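3-dehydroquinate dehydratase (Thermus thermophilus, PDB 2UYG) catalyses the trans-dehydration of 3-dehydroquinate to 3-dehydroshikimate, probably through an enolate intermediate, as a type II dehydroquinase assembled into a homododecamer. Local coordinates at residues T24-E27 / E28-L32; H104-E107 / E108-H112; V59-A62 / H63-G66. All blocks are in the same frame, centred on the assembly; numbering follows the deposited sequence.

Contact 1: residues T24-E27 / E28-L32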
ATOM      1  N   THR A  24      22.596  27.505 -17.226  1.00 39.18           N
ATOM      2  CA  THR A  24      22.150  27.845 -18.546  1.00 37.54           C
ATOM      3  C   THR A  24      20.651  28.253 -18.609  1.00 36.10           C
ATOM      4  O   THR A  24      19.785  27.670 -17.918  1.00 34.77           O
ATOM      5  CB  THR A  24      22.590  26.853 -19.688  1.00 38.94           C
ATOM      6  OG1 THR A  24      21.467  26.137 -20.177  1.00 40.96           O
ATOM      7  CG2 THR A  24      23.671  25.845 -19.323  1.00 36.76           C
ATOM      8  N   THR A  25      20.360  29.324 -19.374  1.00 33.60           N
ATOM      9  CA  THR A  25      19.032  29.923 -19.389  1.00 31.25           C
ATOM     10  C   THR A  25      18.247  29.243 -20.461  1.00 30.11           C
ATOM     11  O   THR A  25      18.805  28.551 -21.310  1.00 28.55           O
ATOM     12  CB  THR A  25      18.998  31.452 -19.721  1.00 32.10           C
ATOM     13  OG1 THR A  25      19.636  31.642 -20.988  1.00 32.16           O
ATOM     14  CG2 THR A  25      19.737  32.256 -18.734  1.00 30.73           C
ATOM     15  N   LEU A  26      16.957  29.540 -20.455  1.00 29.22           N
ATOM     16  CA  LEU A  26      16.078  28.962 -21.433  1.00 30.63           C
ATOM     17  C   LEU A  26      16.471  29.517 -22.798  1.00 31.57           C
ATOM     18  O   LEU A  26      16.561  28.721 -23.778  1.00 30.50           O
ATOM     19  CB  LEU A  26      14.576  29.235 -21.107  1.00 29.21           C
ATOM     20  CG  LEU A  26      13.614  28.568 -22.067  1.00 26.47           C
ATOM     21  CD1 LEU A  26      13.482  27.064 -21.766  1.00 32.02           C
ATOM     22  CD2 LEU A  26      12.192  29.266 -22.222  1.00 25.12           C
ATOM     23  N   GLU A  27      16.682  30.848 -22.885  1.00 33.04           N
ATOM     24  CA  GLU A  27      17.264  31.465 -24.126  1.00 33.58           C
ATOM     25  C   GLU A  27      18.535  30.753 -24.617  1.00 31.64           C
ATOM     26  O   GLU A  27      18.675  30.437 -25.784  1.00 31.34           O
ATOM     27  CB  GLU A  27      17.682  32.923 -23.898  1.00 35.65           C
ATOM     28  CG  GLU A  27      16.584  33.943 -23.684  1.00 44.69           C
ATOM     29  CD  GLU A  27      17.078  35.365 -24.085  1.00 55.15           C
ATOM     30  OE1 GLU A  27      16.481  35.954 -25.019  1.00 57.91           O
ATOM     31  OE2 GLU A  27      18.089  35.867 -23.478  1.00 58.46           O
ATOM     32  N   GLU A  28      19.487  30.522 -23.736  1.00 30.78           N
ATOM     33  CA  GLU A  28      20.698  29.818 -24.158  1.00 31.08           C
ATOM     34  C   GLU A  28      20.384  28.388 -24.542  1.00 30.75           C
ATOM     35  O   GLU A  28      20.905  27.897 -25.523  1.00 29.66           O
ATOM     36  CB  GLU A  28      21.796  29.883 -23.067  1.00 31.77           C
ATOM     37  CG  GLU A  28      22.347  31.305 -22.860  1.00 35.48           C
ATOM     38  CD  GLU A  28      22.919  31.475 -21.481  1.00 36.84           C
ATOM     39  OE1 GLU A  28      22.741  30.593 -20.642  1.00 37.46           O
ATOM     40  OE2 GLU A  28      23.600  32.458 -21.242  1.00 43.28           O
ATOM     41  N   LEU A  29      19.444  27.749 -23.841  1.00 31.00           N
ATOM     42  CA  LEU A  29      19.031  26.399 -24.249  1.00 31.00           C
ATOM     43  C   LEU A  29      18.526  26.355 -25.723  1.00 30.63           C
ATOM     44  O   LEU A  29      18.941  25.475 -26.474  1.00 25.69           O
ATOM     45  CB  LEU A  29      17.912  25.865 -23.354  1.00 30.96           C
ATOM     46  CG  LEU A  29      17.964  24.404 -22.960  1.00 32.49           C
ATOM     47  CD1 LEU A  29      16.620  23.962 -22.429  1.00 32.93           C
ATOM     48  CD2 LEU A  29      18.435  23.510 -23.983  1.00 34.69           C
ATOM     49  N   GLU A  30      17.619  27.265 -26.125  1.00 31.59           N
ATOM     50  CA  GLU A  30      17.138  27.248 -27.504  1.00 34.13           C
ATOM     51  C   GLU A  30      18.308  27.438 -28.477  1.00 33.53           C
ATOM     52  O   GLU A  30      18.361  26.783 -29.526  1.00 33.61           O
ATOM     53  CB  GLU A  30      16.092  28.331 -27.838  1.00 36.98           C
ATOM     54  CG  GLU A  30      15.292  28.815 -26.625  1.00 41.37           C
ATOM     55  CD  GLU A  30      14.257  29.891 -26.951  1.00 46.37           C
ATOM     56  OE1 GLU A  30      13.656  30.423 -25.894  1.00 39.46           O
ATOM     57  OE2 GLU A  30      14.167  30.156 -28.241  1.00 41.70           O
ATOM     58  N   ALA A  31      19.238  28.321 -28.125  1.00 32.48           N
ATOM     59  CA  ALA A  31      20.276  28.698 -29.064  1.00 32.84           C
ATOM     60  C   ALA A  31      21.141  27.467 -29.275  1.00 32.54           C
ATOM     61  O   ALA A  31      21.446  27.144 -30.389  1.00 34.50           O
ATOM     62  CB  ALA A  31      21.098  29.926 -28.561  1.00 31.94           C
ATOM     63  N   LEU A  32      21.435  26.743 -28.190  1.00 32.97           N
ATOM     64  CA  LEU A  32      22.129  25.470 -28.247  1.00 33.38           C
ATOM     65  C   LEU A  32      21.382  24.441 -29.115  1.00 33.33           C
ATOM     66  O   LEU A  32      21.962  23.796 -29.973  1.00 32.18           O
ATOM     67  CB  LEU A  32      22.255  24.934 -26.855  1.00 33.90           C
ATOM     68  CG  LEU A  32      23.538  25.025 -26.035  1.00 37.01           C
ATOM     69  CD1 LEU A  32      24.612  25.865 -26.632  1.00 37.90           C
ATOM     70  CD2 LEU A  32      23.193  25.376 -24.602  1.00 36.54           C
TER
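T25 and E28 exchange bonds in both directions, a capping box that opens helix 26-39 at its N-cap. The hydroxyl T25 OG1 accepts from E28 N at 3.0 Å, while the carboxylate of E28 reaches back and its OE1 accepts a hydrogen bond from T25 N, also at 3.0 Å. Both bonds are nearly straight, but T25 N approaches OE1 from above the carboxylate plane, 36° out of it. The hydroxyl gets there because OG1 stands between the backbone N and the carbonyl carbon of T25 (chi1 57°). The E28 chain crosses T25 obliquely, its CG 3.3 Å from T25 OG1. Two of the amides that open the helix thus find side-chain acceptors, and the negative carboxylate sits where it would be expected to suit the positive end of the helix dipole. Regular helical bonding follows at once: L29 N gives to T25 O at 2.7 Å, E30 N to L26 O and A31 N to E27 O. On another side of the first turn L26 CD1 and L29 CD1 approach to 4.5 Å. Within the beta-alpha-beta unit 2-6, 26-39 and 44-48, L26, L29 and E30 lean on F46 of strand 44-48, and L26 also meets Q48.

Contact 2: residues H104-E107 / E108-H112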
ATOM      1  N   HIS A 104      15.484  10.250 -10.854  1.00 34.69           N
ATOM      2  CA  HIS A 104      15.586   9.173  -9.909  1.00 34.79           C
ATOM      3  C   HIS A 104      16.454   9.466  -8.729  1.00 32.78           C
ATOM      4  O   HIS A 104      16.585   8.631  -7.902  1.00 33.61           O
ATOM      5  CB  HIS A 104      16.080   7.918 -10.636  1.00 34.11           C
ATOM      6  CG  HIS A 104      15.181   7.544 -11.733  1.00 37.53           C
ATOM      7  ND1 HIS A 104      15.534   7.670 -13.060  1.00 44.20           N
ATOM      8  CD2 HIS A 104      13.895   7.138 -11.717  1.00 41.13           C
ATOM      9  CE1 HIS A 104      14.529   7.279 -13.818  1.00 46.36           C
ATOM     10  NE2 HIS A 104      13.501   7.005 -13.028  1.00 47.83           N
ATOM     11  N   ALA A 105      17.023  10.644  -8.648  1.00 33.48           N
ATOM     12  CA  ALA A 105      17.906  11.077  -7.575  1.00 34.05           C
ATOM     13  C   ALA A 105      17.353  12.308  -6.875  1.00 34.32           C
ATOM     14  O   ALA A 105      18.120  13.070  -6.296  1.00 34.16           O
ATOM     15  CB  ALA A 105      19.309  11.415  -8.158  1.00 35.10           C
ATOM     16  N   ARG A 106      16.042  12.540  -6.976  1.00 34.88           N
ATOM     17  CA  ARG A 106      15.383  13.628  -6.256  1.00 35.28           C
ATOM     18  C   ARG A 106      14.172  13.085  -5.472  1.00 35.15           C
ATOM     19  O   ARG A 106      14.210  11.944  -5.078  1.00 36.72           O
ATOM     20  CB  ARG A 106      14.981  14.669  -7.273  1.00 36.28           C
ATOM     21  CG  ARG A 106      16.075  15.040  -8.301  1.00 35.97           C
ATOM     22  CD  ARG A 106      15.635  15.946  -9.357  1.00 31.58           C
ATOM     23  NE  ARG A 106      15.086  17.203  -8.823  1.00 33.24           N
ATOM     24  CZ  ARG A 106      14.576  18.162  -9.605  1.00 31.99           C
ATOM     25  NH1 ARG A 106      14.101  19.270  -9.098  1.00 27.54           N
ATOM     26  NH2 ARG A 106      14.574  18.018 -10.934  1.00 34.12           N
ATOM     27  N   GLU A 107      13.082  13.832  -5.310  1.00 34.12           N
ATOM     28  CA  GLU A 107      11.931  13.356  -4.554  1.00 34.64           C
ATOM     29  C   GLU A 107      11.274  12.113  -5.183  1.00 34.19           C
ATOM     30  O   GLU A 107      11.263  11.922  -6.412  1.00 35.14           O
ATOM     31  CB  GLU A 107      10.861  14.475  -4.379  1.00 34.92           C
ATOM     32  CG  GLU A 107      11.383  15.778  -3.781  1.00 37.19           C
ATOM     33  CD  GLU A 107      11.778  16.792  -4.830  1.00 44.07           C
ATOM     34  OE1 GLU A 107      12.368  16.411  -5.838  1.00 49.03           O
ATOM     35  OE2 GLU A 107      11.501  17.988  -4.689  1.00 48.43           O
ATOM     36  N   GLU A 108      10.669  11.287  -4.349  1.00 33.50           N
ATOM     37  CA  GLU A 108      10.032  10.108  -4.829  1.00 33.67           C
ATOM     38  C   GLU A 108       9.067  10.404  -5.937  1.00 32.40           C
ATOM     39  O   GLU A 108       8.953   9.588  -6.836  1.00 32.74           O
ATOM     40  CB  GLU A 108       9.250   9.333  -3.741  1.00 34.67           C
ATOM     41  CG  GLU A 108       8.591   8.037  -4.279  1.00 39.16           C
ATOM     42  CD  GLU A 108       7.941   7.159  -3.218  1.00 50.73           C
ATOM     43  OE1 GLU A 108       7.567   7.664  -2.111  1.00 58.81           O
ATOM     44  OE2 GLU A 108       7.750   5.961  -3.499  1.00 55.44           O
ATOM     45  N   PHE A 109       8.269  11.465  -5.823  1.00 30.79           N
ATOM     46  CA  PHE A 109       7.193  11.657  -6.819  1.00 30.55           C
ATOM     47  C   PHE A 109       7.731  11.956  -8.254  1.00 28.76           C
ATOM     48  O   PHE A 109       7.072  11.690  -9.167  1.00 27.74           O
ATOM     49  CB  PHE A 109       6.208  12.754  -6.391  1.00 28.80           C
ATOM     50  CG  PHE A 109       6.770  14.132  -6.484  1.00 29.48           C
ATOM     51  CD1 PHE A 109       6.723  14.839  -7.670  1.00 28.68           C
ATOM     52  CD2 PHE A 109       7.313  14.748  -5.375  1.00 31.61           C
ATOM     53  CE1 PHE A 109       7.218  16.131  -7.742  1.00 27.30           C
ATOM     54  CE2 PHE A 109       7.805  15.992  -5.447  1.00 24.60           C
ATOM     55  CZ  PHE A 109       7.738  16.696  -6.630  1.00 27.08           C
ATOM     56  N   ARG A 110       8.907  12.568  -8.387  1.00 29.25           N
ATOM     57  CA  ARG A 110       9.582  12.725  -9.662  1.00 29.36           C
ATOM     58  C   ARG A 110       9.944  11.460 -10.366  1.00 29.83           C
ATOM     59  O   ARG A 110      10.177  11.472 -11.594  1.00 27.06           O
ATOM     60  CB  ARG A 110      10.815  13.540  -9.504  1.00 31.59           C
ATOM     61  CG  ARG A 110      10.441  14.976  -9.506  1.00 34.42           C
ATOM     62  CD  ARG A 110      11.587  15.896  -9.412  1.00 34.04           C
ATOM     63  NE  ARG A 110      11.244  16.987  -8.519  1.00 32.76           N
ATOM     64  CZ  ARG A 110      10.611  18.110  -8.865  1.00 30.43           C
ATOM     65  NH1 ARG A 110      10.371  19.028  -7.924  1.00 31.06           N
ATOM     66  NH2 ARG A 110      10.182  18.292 -10.091  1.00 25.99           N
ATOM     67  N   ARG A 111       9.963  10.340  -9.625  1.00 30.20           N
ATOM     68  CA  ARG A 111      10.361   9.080 -10.216  1.00 32.18           C
ATOM     69  C   ARG A 111       9.285   8.514 -11.115  1.00 33.42           C
ATOM     70  O   ARG A 111       9.565   7.618 -11.942  1.00 34.58           O
ATOM     71  CB  ARG A 111      10.863   8.061  -9.169  1.00 32.04           C
ATOM     72  CG  ARG A 111      11.936   8.678  -8.277  1.00 36.84           C
ATOM     73  CD  ARG A 111      12.742   7.766  -7.359  1.00 43.51           C
ATOM     74  NE  ARG A 111      13.441   6.763  -8.160  1.00 48.48           N
ATOM     75  CZ  ARG A 111      14.038   5.689  -7.665  1.00 52.79           C
ATOM     76  NH1 ARG A 111      14.057   5.471  -6.344  1.00 52.45           N
ATOM     77  NH2 ARG A 111      14.644   4.834  -8.498  1.00 52.22           N
ATOM     78  N   HIS A 112       8.072   9.040 -11.102  1.00 33.21           N
ATOM     79  CA  HIS A 112       7.083   8.385 -11.949  1.00 34.22           C
ATOM     80  C   HIS A 112       6.743   9.302 -13.163  1.00 31.44           C
ATOM     81  O   HIS A 112       6.544  10.478 -12.994  1.00 30.47           O
ATOM     82  CB  HIS A 112       5.989   7.803 -10.967  1.00 35.85           C
ATOM     83  CG  HIS A 112       4.624   8.427 -11.008  1.00 47.45           C
ATOM     84  ND1 HIS A 112       4.392   9.799 -11.038  1.00 55.74           N
ATOM     85  CD2 HIS A 112       3.390   7.837 -10.901  1.00 53.84           C
ATOM     86  CE1 HIS A 112       3.082  10.020 -11.006  1.00 56.02           C
ATOM     87  NE2 HIS A 112       2.453   8.853 -10.912  1.00 58.29           N
TER
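The backbone turns from an irregular run at H104-E107 into a 3-10 segment at 108-111, bringing CA of H104 within 5.2 Å of CA of R111, with a weak bond from R110 N to E107 O. The guanidinium groups of R106 and R110 stack face to face, planes 10° apart and centres 4.1 Å apart, with R106 NH1 over the middle of the R110 group. F109 CZ lies over the opposite face, toward its rim. At the edge, R110 NE bonds E107 OE1 at 3.0 Å in a nearly straight salt bridge. The donor lies above the carboxylate plane, although OE1 is in the guanidinium plane. A bend at chi2 (94°) folds E107 alongside R110, and its CB touches F109 CE2 at 3.6 Å. Farther along, R111 NE comes to the edge of the H104 ring, 3.6 Å from CD2, with the planes 77° apart. R106 also bonds T101 OG1 and Y21 OH. R110 is predicted to bind substrate and Y21 to be the proton acceptor. The carboxylates of E107 and, through a salt bridge to R110, D86 of a neighbouring subunit probably offset the paired positive charges, while R106 and F109 sandwich R110, linking the predicted substrate site to the subunit interface.

Contact 3: residues V59-A62 / H63-G66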
ATOM      1  N   VAL A  59       1.405  19.830 -28.862  1.00 25.10           N
ATOM      2  CA  VAL A  59       1.708  18.495 -29.330  1.00 24.49           C
ATOM      3  C   VAL A  59       0.671  18.081 -30.338  1.00 23.91           C
ATOM      4  O   VAL A  59       1.031  17.553 -31.408  1.00 22.23           O
ATOM      5  CB  VAL A  59       2.122  17.367 -28.239  1.00 24.68           C
ATOM      6  CG1 VAL A  59       2.700  17.900 -26.972  1.00 23.60           C
ATOM      7  CG2 VAL A  59       1.126  16.332 -28.132  1.00 27.14           C
ATOM      8  N   GLN A  60      -0.592  18.446 -30.096  1.00 24.58           N
ATOM      9  CA  GLN A  60      -1.683  17.963 -30.968  1.00 24.80           C
ATOM     10  C   GLN A  60      -1.525  18.442 -32.411  1.00 27.02           C
ATOM     11  O   GLN A  60      -1.691  17.631 -33.383  1.00 28.30           O
ATOM     12  CB  GLN A  60      -3.059  18.415 -30.454  1.00 23.80           C
ATOM     13  CG  GLN A  60      -3.653  17.704 -29.279  1.00 21.56           C
ATOM     14  CD  GLN A  60      -4.945  18.400 -28.765  1.00 22.54           C
ATOM     15  OE1 GLN A  60      -5.339  19.451 -29.250  1.00 20.77           O
ATOM     16  NE2 GLN A  60      -5.552  17.831 -27.795  1.00 20.45           N
ATOM     17  N   GLN A  61      -1.246  19.730 -32.573  1.00 26.66           N
ATOM     18  CA  GLN A  61      -1.321  20.407 -33.910  1.00 28.54           C
ATOM     19  C   GLN A  61       0.080  20.199 -34.598  1.00 27.06           C
ATOM     20  O   GLN A  61       0.221  20.480 -35.749  1.00 28.54           O
ATOM     21  CB  GLN A  61      -1.682  21.955 -33.723  1.00 28.11           C
ATOM     22  CG  GLN A  61      -2.654  22.839 -34.775  1.00 34.84           C
ATOM     23  CD  GLN A  61      -4.220  22.917 -34.318  1.00 41.73           C
ATOM     24  OE1 GLN A  61      -4.957  21.911 -34.391  1.00 49.67           O
ATOM     25  NE2 GLN A  61      -4.665  24.087 -33.818  1.00 47.08           N
ATOM     26  N   ALA A  62       1.126  19.734 -33.910  1.00 26.82           N
ATOM     27  CA  ALA A  62       2.477  19.708 -34.498  1.00 26.22           C
ATOM     28  C   ALA A  62       2.645  19.081 -35.919  1.00 26.24           C
ATOM     29  O   ALA A  62       3.337  19.650 -36.796  1.00 26.62           O
ATOM     30  CB  ALA A  62       3.478  19.108 -33.556  1.00 26.64           C
ATOM     31  N   HIS A  63       2.011  17.951 -36.167  1.00 26.77           N
ATOM     32  CA  HIS A  63       2.096  17.276 -37.447  1.00 27.67           C
ATOM     33  C   HIS A  63       1.440  18.108 -38.565  1.00 28.57           C
ATOM     34  O   HIS A  63       1.887  18.041 -39.664  1.00 28.97           O
ATOM     35  CB  HIS A  63       1.467  15.880 -37.437  1.00 27.60           C
ATOM     36  CG  HIS A  63      -0.030  15.888 -37.316  1.00 31.31           C
ATOM     37  ND1 HIS A  63      -0.866  15.705 -38.407  1.00 34.69           N
ATOM     38  CD2 HIS A  63      -0.838  16.118 -36.242  1.00 30.66           C
ATOM     39  CE1 HIS A  63      -2.126  15.765 -37.985  1.00 34.87           C
ATOM     40  NE2 HIS A  63      -2.130  15.961 -36.671  1.00 29.81           N
ATOM     41  N   GLN A  64       0.385  18.851 -38.248  1.00 30.10           N
ATOM     42  CA  GLN A  64      -0.342  19.715 -39.193  1.00 31.00           C
ATOM     43  C   GLN A  64       0.490  20.936 -39.584  1.00 31.07           C
ATOM     44  O   GLN A  64       0.333  21.495 -40.686  1.00 31.18           O
ATOM     45  CB  GLN A  64      -1.703  20.229 -38.602  1.00 31.76           C
ATOM     46  CG  GLN A  64      -2.902  19.363 -38.731  1.00 34.35           C
ATOM     47  CD  GLN A  64      -4.226  20.031 -38.276  1.00 35.62           C
ATOM     48  OE1 GLN A  64      -4.606  19.895 -37.147  1.00 36.90           O
ATOM     49  NE2 GLN A  64      -4.906  20.736 -39.183  1.00 38.41           N
ATOM     50  N   GLU A  65       1.362  21.367 -38.684  1.00 31.01           N
ATOM     51  CA  GLU A  65       2.362  22.376 -39.020  1.00 30.91           C
ATOM     52  C   GLU A  65       3.526  21.870 -39.822  1.00 30.77           C
ATOM     53  O   GLU A  65       4.395  22.655 -40.124  1.00 32.23           O
ATOM     54  CB  GLU A  65       2.901  23.024 -37.756  1.00 30.98           C
ATOM     55  CG  GLU A  65       2.004  24.151 -37.235  1.00 35.33           C
ATOM     56  CD  GLU A  65       2.028  24.374 -35.713  1.00 38.22           C
ATOM     57  OE1 GLU A  65       2.990  24.845 -35.137  1.00 34.74           O
ATOM     58  OE2 GLU A  65       1.010  24.088 -35.064  1.00 46.68           O
ATOM     59  N   GLY A  66       3.598  20.570 -40.156  1.00 31.09           N
ATOM     60  CA  GLY A  66       4.747  20.044 -40.896  1.00 29.61           C
ATOM     61  C   GLY A  66       5.940  19.452 -40.136  1.00 30.09           C
ATOM     62  O   GLY A  66       6.869  18.930 -40.756  1.00 29.47           O
TER
HETATM   63  O   HOH W   1       1.358  16.310 -34.064  1.00 24.59           O
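A type I beta turn, H63 to G66, follows helix 52-61 and leads on to strand 69-73. Q61 O is the acceptor that carries the chain round: E65 N bonds it at 3.3 Å, nearly in line with the carbonyl, and Q64 N adds a weak bond at 3.0 Å. E65 N also gives a weak bond to A62 O, so one amide is shared between two carbonyls. G66 N closes the beta turn on H63 O. A water links H63 N and V59 O: it accepts from H63 N at 2.7 Å and can donate to V59 O at 3.0 Å. This water lies in the plane of the H63 ring, at its edge. The imidazole folds back toward Q60, CG standing between its own backbone N and carbonyl carbon (chi1 70°), and this puts CD2 in an edge contact 3.3 Å from Q60 O. On the solvent side the longer chains meet loosely. E65 crosses Q61 at about a right angle, OE2 resting 3.7 Å from Q61 CB, and the amide planes of Q61 and Q64 are turned 81° apart. G66 takes a positive phi (93°) as the turn ends. Q60 points elsewhere, its amide bonding N9, N11 and N50 of a neighbouring subunit. V59 packs on L5 of strand 2-6 and on L84 and A87 of helix 82-89, while A62 meets L3 of strand 2-6 and joins H63 against L93.

Along the chain contact 1 comes first, then contact 3, then contact 2, all within one dehydroquinase fold built round a parallel five-stranded sheet. Contact 1 begins helix 26-39, the crossover between strands 2-6 and 44-48; contact 3 follows helix 52-61 on the way from strand 44-48 to strand 69-73; contact 2 lies in the long loop between strands 95-99 and 121-124. None touches another: the centres of contacts 1 and 2 are about 25 Å apart, those of contacts 1 and 3 about 23 Å, and those of contacts 2 and 3, on opposite sides of the chain's centre, about 31 Å. Contact 2 meets two other subunits of the dodecamer and contact 3 one, and contact 2 includes a predicted substrate-binding residue.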